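Local coordinates for DNA/pantothenate metabolism flavoprotein (Streptomyces sparsogenes DSM 40356, PDB 7CFU) that binds flavin mononucleotide and probably uses it for the oxidative decarboxylation of a cysteine residue in peptide biosynthesis, at residues L105-T108 against A109-A113. Sequence-based numbering, arbitrary orientation.
Sequences LPAT and ANFLA. With FMN (flavin mononucleotide), chain Y.
A107 touches F111, and T108 caps the helix at F111 N, where strand 101-107 of the parallel, Rossmann-like flavoprotein sheet turns into helix 109-117; this turn is part of the FMN pocket. The methyl of A107 meets the ring of F111 obliquely, CB lying 3.8 Å from CD1. With CG of F111 anti to the backbone N (chi1 175°), only the near ring atom CD1 meets the methyl, and the end of the ring leads away. T108 follows as the N-cap residue. Its OG1 accepts from F111 N at 3.0 Å, and its carbonyl O accepts from L112 N at 3.2 Å, the first i to i+4 bond of the helix. With chi1 near 49°, OG1 is placed between F111 N in the first turn of the helix and the cofactor phosphate. The same hydroxyl donates to O3P of FMN, so one side chain caps the helix and grips the ligand. The helix N-terminus probably helps to stabilise the phosphate charge. A109 N reaches the other end of FMN, bonding to O2 of the flavin ring at 2.9 Å. N110 is shared: its OD1 accepts from A120 N of the second subunit, while its ND2 points almost straight at phosphate O3P, 3.1 Å away, with an N-H...O angle of 169°.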
loop_
_atom_site.group_PDB
_atom_site.type_symbol
_atom_site.label_atom_id
_atom_site.label_comp_id
_atom_site.label_asym_id
_atom_site.label_seq_id
_atom_site.Cartn_x
_atom_site.Cartn_y
_atom_site.Cartn_z
ATOM N N LEU A 105 8.384 -18.939 -28.531
ATOM C CA LEU A 105 9.825 -18.773 -28.680
ATOM C C LEU A 105 10.315 -17.641 -27.786
ATOM O O LEU A 105 9.964 -16.478 -28.016
ATOM C CB LEU A 105 10.172 -18.479 -30.150
ATOM C CG LEU A 105 11.635 -18.420 -30.614
ATOM C CD1 LEU A 105 11.693 -18.631 -32.123
ATOM C CD2 LEU A 105 12.352 -17.119 -30.229
ATOM N N PRO A 106 11.148 -17.922 -26.780
ATOM C CA PRO A 106 11.540 -19.267 -26.359
ATOM C C PRO A 106 10.451 -19.918 -25.524
ATOM O O PRO A 106 9.676 -19.224 -24.864
ATOM C CB PRO A 106 12.777 -19.018 -25.502
ATOM C CG PRO A 106 12.493 -17.671 -24.878
ATOM C CD PRO A 106 11.793 -16.877 -25.962
ATOM N N ALA A 107 10.384 -21.236 -25.561
ATOM C CA ALA A 107 9.515 -21.986 -24.672
ATOM C C ALA A 107 10.351 -22.540 -23.529
ATOM O O ALA A 107 11.511 -22.910 -23.721
ATOM C CB ALA A 107 8.806 -23.119 -25.412
ATOM N N THR A 108 9.771 -22.568 -22.338
ATOM C CA THR A 108 10.428 -23.204 -21.209
ATOM C C THR A 108 10.075 -24.682 -21.174
ATOM O O THR A 108 9.116 -25.126 -21.811
ATOM C CB THR A 108 9.988 -22.558 -19.905
ATOM O OG1 THR A 108 8.559 -22.475 -19.917
ATOM C CG2 THR A 108 10.604 -21.158 -19.761
ATOM N N ALA A 109 10.872 -25.449 -20.423
ATOM C CA ALA A 109 10.462 -26.808 -20.088
ATOM C C ALA A 109 9.083 -26.805 -19.441
ATOM O O ALA A 109 8.239 -27.653 -19.749
ATOM C CB ALA A 109 11.493 -27.464 -19.165
ATOM N N ASN A 110 8.837 -25.840 -18.550
ATOM C CA ASN A 110 7.524 -25.686 -17.928
ATOM C C ASN A 110 6.424 -25.611 -18.981
ATOM O O ASN A 110 5.391 -26.284 -18.868
ATOM C CB ASN A 110 7.521 -24.423 -17.063
ATOM C CG ASN A 110 6.263 -24.276 -16.234
ATOM O OD1 ASN A 110 5.843 -25.208 -15.536
ATOM N ND2 ASN A 110 5.641 -23.096 -16.317
ATOM N N PHE A 111 6.634 -24.791 -20.016
ATOM C CA PHE A 111 5.637 -24.668 -21.074
ATOM C C PHE A 111 5.372 -26.007 -21.755
ATOM O O PHE A 111 4.213 -26.350 -22.031
ATOM C CB PHE A 111 6.068 -23.631 -22.116
ATOM C CG PHE A 111 5.130 -23.561 -23.277
ATOM C CD1 PHE A 111 5.369 -24.305 -24.427
ATOM C CD2 PHE A 111 3.968 -22.797 -23.202
ATOM C CE1 PHE A 111 4.480 -24.271 -25.486
ATOM C CE2 PHE A 111 3.084 -22.760 -24.262
ATOM C CZ PHE A 111 3.341 -23.498 -25.401
ATOM N N LEU A 112 6.432 -26.759 -22.068
ATOM C CA LEU A 112 6.252 -28.064 -22.704
ATOM C C LEU A 112 5.341 -28.950 -21.878
ATOM O O LEU A 112 4.433 -29.601 -22.414
ATOM C CB LEU A 112 7.597 -28.763 -22.890
ATOM C CG LEU A 112 8.646 -28.104 -23.774
ATOM C CD1 LEU A 112 9.906 -28.955 -23.787
ATOM C CD2 LEU A 112 8.094 -27.907 -25.175
ATOM N N ALA A 113 5.550 -28.966 -20.563
ATOM C CA ALA A 113 4.716 -29.782 -19.691
ATOM C C ALA A 113 3.262 -29.325 -19.737
ATOM O O ALA A 113 2.344 -30.141 -19.875
ATOM C CB ALA A 113 5.260 -29.725 -18.269
HETATM N N1 FMN Y . 13.621 -22.531 -17.658
HETATM C C2 FMN Y . 13.766 -23.227 -18.834
HETATM O O2 FMN Y . 13.100 -24.235 -19.011
HETATM N N3 FMN Y . 14.636 -22.786 -19.809
HETATM C C4 FMN Y . 15.385 -21.646 -19.596
HETATM O O4 FMN Y . 16.169 -21.261 -20.462
HETATM C C4A FMN Y . 15.251 -20.948 -18.401
HETATM N N5 FMN Y . 15.983 -19.804 -18.176
HETATM C C5A FMN Y . 15.826 -19.103 -16.997
HETATM C C6 FMN Y . 16.573 -17.956 -16.786
HETATM C C7 FMN Y . 16.424 -17.246 -15.604
HETATM C C7M FMN Y . 17.233 -15.995 -15.377
HETATM C C8 FMN Y . 15.539 -17.691 -14.628
HETATM C C8M FMN Y . 15.402 -16.908 -13.344
HETATM C C9 FMN Y . 14.792 -18.849 -14.835
HETATM C C9A FMN Y . 14.939 -19.556 -16.024
HETATM N N10 FMN Y . 14.214 -20.716 -16.253
HETATM C C10 FMN Y . 14.359 -21.396 -17.438
HETATM C "C1'" FMN Y . 13.244 -21.223 -15.237
HETATM C "C2'" FMN Y . 11.856 -20.744 -15.626
HETATM O "O2'" FMN Y . 11.839 -19.326 -15.717
HETATM C "C3'" FMN Y . 10.837 -21.288 -14.626
HETATM O "O3'" FMN Y . 10.707 -22.683 -14.806
HETATM C "C4'" FMN Y . 9.472 -20.588 -14.719
HETATM O "O4'" FMN Y . 8.600 -21.119 -13.737
HETATM C "C5'" FMN Y . 8.851 -20.765 -16.093
HETATM O "O5'" FMN Y . 7.719 -19.923 -16.202
HETATM P P FMN Y . 6.870 -19.858 -17.561
HETATM O O1P FMN Y . 5.416 -19.642 -17.214
HETATM O O2P FMN Y . 7.461 -18.779 -18.401
HETATM O O3P FMN Y . 6.950 -21.158 -18.338
#